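Local coordinates for protein cycloalternan-forming enzyme (Listeria monocytogenes serovar 1/2a, PDB 5F7U) that is a large multidomain member of glycosyl hydrolase family 31, combining a TIM-barrel domain with beta-rich modules, at residues Y704-A709 and S839-V844; M804-G809 and N825-V830. The protein carries 1 engineered substitution. All blocks are in the same frame, centred on the assembly; numbering follows the deposited sequence. Where two conformers were deposited one is given.

Contact 1 of 2, residues Y704-A709 and S839-V844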
loop_
_atom_site.group_PDB
_atom_site.type_symbol
_atom_site.label_atom_id
_atom_site.label_comp_id
_atom_site.label_asym_id
_atom_site.label_seq_id
_atom_site.Cartn_x
_atom_site.Cartn_y
_atom_site.Cartn_z
ATOM N N TYR A 704 9.008 -16.268 4.100
ATOM C CA TYR A 704 9.220 -14.944 4.691
ATOM C C TYR A 704 8.080 -13.996 4.312
ATOM O O TYR A 704 7.531 -13.300 5.177
ATOM C CB TYR A 704 10.568 -14.392 4.202
ATOM C CG TYR A 704 10.867 -12.940 4.524
ATOM C CD1 TYR A 704 11.440 -12.588 5.746
ATOM C CD2 TYR A 704 10.604 -11.919 3.588
ATOM C CE1 TYR A 704 11.745 -11.265 6.046
ATOM C CE2 TYR A 704 10.867 -10.570 3.888
ATOM C CZ TYR A 704 11.455 -10.263 5.110
ATOM O OH TYR A 704 11.752 -8.952 5.439
ATOM N N ILE A 705 7.750 -13.965 3.018
ATOM C CA ILE A 705 6.666 -13.108 2.510
ATOM C C ILE A 705 5.335 -13.439 3.181
ATOM O O ILE A 705 4.603 -12.537 3.611
ATOM C CB ILE A 705 6.556 -13.211 0.968
ATOM C CG1 ILE A 705 7.830 -12.614 0.319
ATOM C CG2 ILE A 705 5.262 -12.556 0.442
ATOM C CD1 ILE A 705 7.924 -12.872 -1.185
ATOM N N TYR A 706 5.042 -14.731 3.313
ATOM C CA TYR A 706 3.753 -15.108 3.876
ATOM C C TYR A 706 3.706 -14.871 5.378
ATOM O O TYR A 706 2.657 -14.518 5.920
ATOM C CB TYR A 706 3.385 -16.548 3.511
ATOM C CG TYR A 706 1.916 -16.855 3.714
ATOM C CD1 TYR A 706 0.913 -16.009 3.180
ATOM C CD2 TYR A 706 1.513 -17.967 4.453
ATOM C CE1 TYR A 706 -0.428 -16.277 3.369
ATOM C CE2 TYR A 706 0.159 -18.258 4.633
ATOM C CZ TYR A 706 -0.805 -17.410 4.102
ATOM O OH TYR A 706 -2.137 -17.703 4.304
ATOM N N THR A 707 4.846 -15.042 6.059
ATOM C CA THR A 707 4.892 -14.658 7.473
ATOM C C THR A 707 4.631 -13.157 7.609
ATOM O O THR A 707 3.928 -12.731 8.534
ATOM C CB THR A 707 6.228 -15.060 8.135
ATOM O OG1 THR A 707 6.370 -16.477 8.052
ATOM C CG2 THR A 707 6.270 -14.672 9.628
ATOM N N ALA A 708 5.189 -12.364 6.696
ATOM C CA ALA A 708 4.918 -10.914 6.722
ATOM C C ALA A 708 3.439 -10.617 6.471
ATOM O O ALA A 708 2.875 -9.715 7.092
ATOM C CB ALA A 708 5.795 -10.162 5.726
ATOM N N ALA A 709 2.806 -11.393 5.595
ATOM C CA ALA A 709 1.367 -11.230 5.340
ATOM C C ALA A 709 0.549 -11.472 6.624
ATOM O O ALA A 709 -0.384 -10.719 6.933
ATOM C CB ALA A 709 0.914 -12.162 4.224
ATOM N N SER A 839 9.388 -15.119 14.742
ATOM C CA SER A 839 8.264 -16.048 14.804
ATOM C C SER A 839 7.869 -16.393 13.380
ATOM O O SER A 839 7.298 -15.552 12.675
ATOM C CB SER A 839 7.084 -15.404 15.539
ATOM O OG SER A 839 6.178 -16.381 16.022
ATOM N N PHE A 840 8.188 -17.615 12.956
ATOM C CA PHE A 840 7.870 -18.092 11.613
ATOM C C PHE A 840 6.466 -18.719 11.551
ATOM O O PHE A 840 6.135 -19.590 12.346
ATOM C CB PHE A 840 8.945 -19.106 11.186
ATOM C CG PHE A 840 8.627 -19.854 9.932
ATOM C CD1 PHE A 840 8.287 -19.182 8.744
ATOM C CD2 PHE A 840 8.679 -21.258 9.926
ATOM C CE1 PHE A 840 7.995 -19.890 7.590
ATOM C CE2 PHE A 840 8.407 -21.968 8.764
ATOM C CZ PHE A 840 8.050 -21.285 7.603
ATOM N N TYR A 841 5.661 -18.260 10.594
ATOM C CA TYR A 841 4.345 -18.826 10.345
ATOM C C TYR A 841 4.452 -20.020 9.413
ATOM O O TYR A 841 4.601 -19.867 8.192
ATOM C CB TYR A 841 3.439 -17.761 9.733
ATOM C CG TYR A 841 2.002 -18.181 9.512
ATOM C CD1 TYR A 841 1.265 -18.824 10.516
ATOM C CD2 TYR A 841 1.366 -17.890 8.302
ATOM C CE1 TYR A 841 -0.059 -19.193 10.303
ATOM C CE2 TYR A 841 0.043 -18.241 8.081
ATOM C CZ TYR A 841 -0.661 -18.891 9.077
ATOM O OH TYR A 841 -1.968 -19.232 8.843
ATOM N N ASP A 842 4.375 -21.213 9.991
ATOM C CA ASP A 842 4.631 -22.418 9.229
ATOM C C ASP A 842 3.306 -22.932 8.631
ATOM O O ASP A 842 2.673 -23.843 9.172
ATOM C CB ASP A 842 5.351 -23.429 10.125
ATOM C CG ASP A 842 5.722 -24.716 9.410
ATOM O OD1 ASP A 842 5.484 -24.854 8.199
ATOM O OD2 ASP A 842 6.249 -25.601 10.100
ATOM N N ASP A 843 2.917 -22.325 7.506
ATOM C CA ASP A 843 1.640 -22.611 6.828
ATOM C C ASP A 843 1.561 -24.054 6.324
ATOM O O ASP A 843 0.468 -24.633 6.250
ATOM C CB ASP A 843 1.423 -21.650 5.638
ATOM C CG ASP A 843 0.031 -21.783 5.006
ATOM O OD1 ASP A 843 -0.986 -21.691 5.734
ATOM O OD2 ASP A 843 -0.065 -21.968 3.767
ATOM N N VAL A 844 2.706 -24.624 5.954
ATOM C CA VAL A 844 2.767 -26.007 5.457
ATOM C C VAL A 844 2.284 -26.976 6.533
ATOM O O VAL A 844 1.617 -27.973 6.226
ATOM C CB VAL A 844 4.176 -26.340 4.878
ATOM C CG1 VAL A 844 4.439 -27.846 4.721
ATOM C CG2 VAL A 844 4.360 -25.637 3.535
HETATM O O HOH W 1 -2.981 -19.397 6.253
#
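Thr707 and Tyr841 meet where a helix runs past the border of a sheet. The Tyr841 backbone N donates to Thr707 OG1 at 3.2 Å, with 154° at the hydrogen. With chi1 at -61°, OG1 lies beside its own backbone N and turns back along the helix, where it also bonds Pro703 O; the hydroxyl thus serves helix and strand together. The methyl CG2, anti to the backbone N, lies against the strand two residues before Tyr841, 3.3 Å from Ser839 O. A beta-branched, small polar residue suits this spot, since its hydroxyl can donate to Pro703 O and still accept from the strand, with a methyl beside it. The Phe840 ring crosses Thr707 at about a right angle, CD1 lying 3.4 Å from OG1.

Beside this bond the rings of Tyr706 and Tyr841 lean together obliquely, planes 39° apart. Tyr706 CE2 comes to the edge of the Tyr841 ring, 3.4 Å from Tyr841 CE2. Asp843 packs on the same Tyr706 carbon, its CG 3.5 Å from CE2 and its carboxylate steeply inclined to the ring. One water ties the polar ends: it donates to Tyr706 OH (2.7 Å) and to Asp843 OD1, and bonds Tyr841 OH. Tyr706 OH also bonds Leu360 O, which gives the hydroxyl two partners.

Lys710 makes a cation-pi contact with Tyr841. The axis of segment 704-709, on helix 702-715, passes that of strand segment 839-842 at close to a right angle, 7.6 Å away at its nearest. Strand 835-842 is outermost in its sheet, and the Phe840 backbone pairs with that of Arg850 of strand 848-857.

Contact 2 of 2, residues M804-G809 and N825-V830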
loop_
_atom_site.group_PDB
_atom_site.type_symbol
_atom_site.label_atom_id
_atom_site.label_comp_id
_atom_site.label_asym_id
_atom_site.label_seq_id
_atom_site.Cartn_x
_atom_site.Cartn_y
_atom_site.Cartn_z
ATOM N N MET A 804 13.206 -19.430 4.139
ATOM C CA MET A 804 13.266 -19.590 2.695
ATOM C C MET A 804 12.941 -21.023 2.294
ATOM O O MET A 804 13.135 -21.953 3.070
ATOM C CB MET A 804 14.638 -19.195 2.150
ATOM C CG MET A 804 15.122 -17.802 2.526
ATOM S SD MET A 804 16.743 -17.464 1.823
ATOM C CE MET A 804 17.775 -18.680 2.616
ATOM N N ASN A 805 12.436 -21.178 1.080
ATOM C CA ASN A 805 12.184 -22.492 0.505
ATOM C C ASN A 805 13.158 -22.646 -0.659
ATOM O O ASN A 805 12.986 -21.998 -1.687
ATOM C CB ASN A 805 10.728 -22.593 0.028
ATOM C CG ASN A 805 10.388 -23.976 -0.479
ATOM O OD1 ASN A 805 11.040 -24.952 -0.118
ATOM N ND2 ASN A 805 9.364 -24.073 -1.320
ATOM N N MET A 806 14.179 -23.487 -0.472
ATOM C CA MET A 806 15.304 -23.606 -1.426
ATOM C C MET A 806 15.352 -24.970 -2.095
ATOM O O MET A 806 14.848 -25.954 -1.552
ATOM C CB MET A 806 16.649 -23.366 -0.712
ATOM C CG MET A 806 16.758 -22.038 0.021
ATOM S SD MET A 806 16.677 -20.592 -1.049
ATOM C CE MET A 806 18.389 -20.078 -1.053
ATOM N N THR A 807 15.982 -25.025 -3.269
ATOM C CA THR A 807 16.288 -26.306 -3.928
ATOM C C THR A 807 17.570 -26.871 -3.309
ATOM O O THR A 807 18.198 -26.220 -2.466
ATOM C CB THR A 807 16.553 -26.130 -5.431
ATOM O OG1 THR A 807 17.781 -25.410 -5.610
ATOM C CG2 THR A 807 15.401 -25.394 -6.112
ATOM N N ASP A 808 17.992 -28.057 -3.754
ATOM C CA ASP A 808 19.301 -28.576 -3.364
ATOM C C ASP A 808 20.486 -27.710 -3.818
ATOM O O ASP A 808 21.629 -27.960 -3.419
ATOM C CB ASP A 808 19.491 -30.005 -3.891
ATOM C CG ASP A 808 18.738 -31.036 -3.078
ATOM O OD1 ASP A 808 18.079 -30.684 -2.081
ATOM O OD2 ASP A 808 18.816 -32.227 -3.433
ATOM N N GLY A 809 20.229 -26.735 -4.685
ATOM C CA GLY A 809 21.253 -25.787 -5.117
ATOM C C GLY A 809 21.528 -24.704 -4.082
ATOM O O GLY A 809 22.611 -24.119 -4.056
ATOM N N ASN A 825 13.635 -27.555 0.476
ATOM C CA ASN A 825 14.536 -27.414 1.633
ATOM C C ASN A 825 14.187 -26.170 2.439
ATOM O O ASN A 825 14.492 -25.037 2.019
ATOM C CB ASN A 825 16.004 -27.348 1.206
ATOM C CG ASN A 825 16.463 -28.596 0.477
ATOM O OD1 ASN A 825 16.116 -29.712 0.854
ATOM N ND2 ASN A 825 17.274 -28.414 -0.552
ATOM N N LEU A 826 13.528 -26.363 3.576
ATOM C CA LEU A 826 13.197 -25.210 4.436
ATOM C C LEU A 826 14.505 -24.710 5.039
ATOM O O LEU A 826 15.256 -25.491 5.649
ATOM C CB LEU A 826 12.201 -25.601 5.514
ATOM C CG LEU A 826 11.807 -24.576 6.573
ATOM C CD1 LEU A 826 11.076 -23.396 5.951
ATOM C CD2 LEU A 826 10.919 -25.291 7.584
ATOM N N THR A 827 14.754 -23.414 4.860
ATOM C CA THR A 827 16.055 -22.793 5.098
ATOM C C THR A 827 15.853 -21.498 5.870
ATOM O O THR A 827 14.852 -20.824 5.657
ATOM C CB THR A 827 16.786 -22.529 3.762
ATOM O OG1 THR A 827 16.955 -23.771 3.060
ATOM C CG2 THR A 827 18.178 -21.906 3.963
ATOM N N PHE A 828 16.768 -21.173 6.788
ATOM C CA PHE A 828 16.715 -19.878 7.466
ATOM C C PHE A 828 18.036 -19.167 7.259
ATOM O O PHE A 828 19.077 -19.648 7.728
ATOM C CB PHE A 828 16.421 -20.021 8.969
ATOM C CG PHE A 828 15.077 -20.615 9.261
ATOM C CD1 PHE A 828 14.908 -22.001 9.282
ATOM C CD2 PHE A 828 13.969 -19.790 9.507
ATOM C CE1 PHE A 828 13.654 -22.561 9.519
ATOM C CE2 PHE A 828 12.723 -20.349 9.777
ATOM C CZ PHE A 828 12.567 -21.734 9.763
ATOM N N ARG A 829 17.973 -18.043 6.550
ATOM C CA ARG A 829 19.121 -17.175 6.335
ATOM C C ARG A 829 19.243 -16.247 7.542
ATOM O O ARG A 829 18.270 -15.598 7.924
ATOM C CB ARG A 829 18.916 -16.380 5.037
ATOM C CG ARG A 829 20.010 -15.391 4.658
ATOM C CD ARG A 829 21.319 -16.051 4.226
ATOM N NE ARG A 829 21.251 -16.729 2.930
ATOM C CZ ARG A 829 21.352 -16.131 1.748
ATOM N NH1 ARG A 829 21.338 -16.874 0.639
ATOM N NH2 ARG A 829 21.480 -14.803 1.667
ATOM N N VAL A 830 20.443 -16.195 8.133
ATOM C CA VAL A 830 20.678 -15.520 9.406
ATOM C C VAL A 830 21.859 -14.573 9.266
ATOM O O VAL A 830 22.932 -14.986 8.816
ATOM C CB VAL A 830 20.964 -16.548 10.541
ATOM C CG1 VAL A 830 21.300 -15.843 11.857
ATOM C CG2 VAL A 830 19.744 -17.464 10.744
HETATM O O HOH W 2 15.764 -32.082 -0.850
#
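Met804 and Thr827 form an antiparallel hydrogen-bonded pair, with Met804 N to Thr827 O at 2.6 Å and Thr827 N to Met804 O at 2.8 Å. Two residues along, Met806 and Asn825 repeat the pattern, and Asn805 faces Leu826 as the non-hydrogen-bonded pair between them. Asn825 O takes a second bond, from Thr827 OG1, which approaches above the carbonyl plane on the face opposite Met806 N.

Past the end of strand 801-806 the pairing passes to side chains. Asn825 ND2 donates to the anti lone pair of Asp808 OD1 (2.9 Å, 173° at the hydrogen); carboxylate and amide are nearly coplanar. ND2 also makes a weak bond to Thr807 O. An asparagine suits this position because its amide carries on the ladder where the backbone has turned away. Thr807 shapes that turn: its OG1 accepts from Gly809 N in an ST turn.

On the face carrying Met804, Met806, Asn825 and Thr827, the methionines pack against Thr827 and the Arg829 chain. The Met804 chain is extended as far as SD and then bends (chi3 -63°), which sets CE 3.5 Å from Thr827 CG2 and 3.5 Å from Arg829 CB. Met806 CG lies 3.5 Å from Thr827 OG1. Flexible, unbranched methionines can fit such an irregular surface.

Farther out, Arg829 NE bonds Gln877, and Asn805 OD1 accepts from Asp824 N; the Asn805 side chain comes within about 3 Å, at its nearest atom, of a bound magnesium ion, probably the one held at Tyr823 and Asp824. Strand 801-806 is outermost in a five-stranded mixed sheet. Strand 825-830 separates it from strand 874-879, and Asn700, at the end of helix 687-700, bonds the Asn805 backbone.

In the fold
The strands of the two contacts lie in different sheets, and the contact centres are 14 Å apart; they meet through apolar side chains: Phe840 CD2 lies 3.9 Å from Phe828 CZ, and Phe840 CZ lies 4.0 Å from Leu826 CD1. Strands 825-830 and 835-842 follow one another in the chain, so a single connection carries it from one contact to the other. Contact 2 is the more buried and joins neighbouring strands of one sheet mainly by regular backbone bonds. Contact 1, only partly buried, joins a helix to the edge of another sheet, and relies on one side-chain to backbone bond, inclined aromatic rings and a shared water.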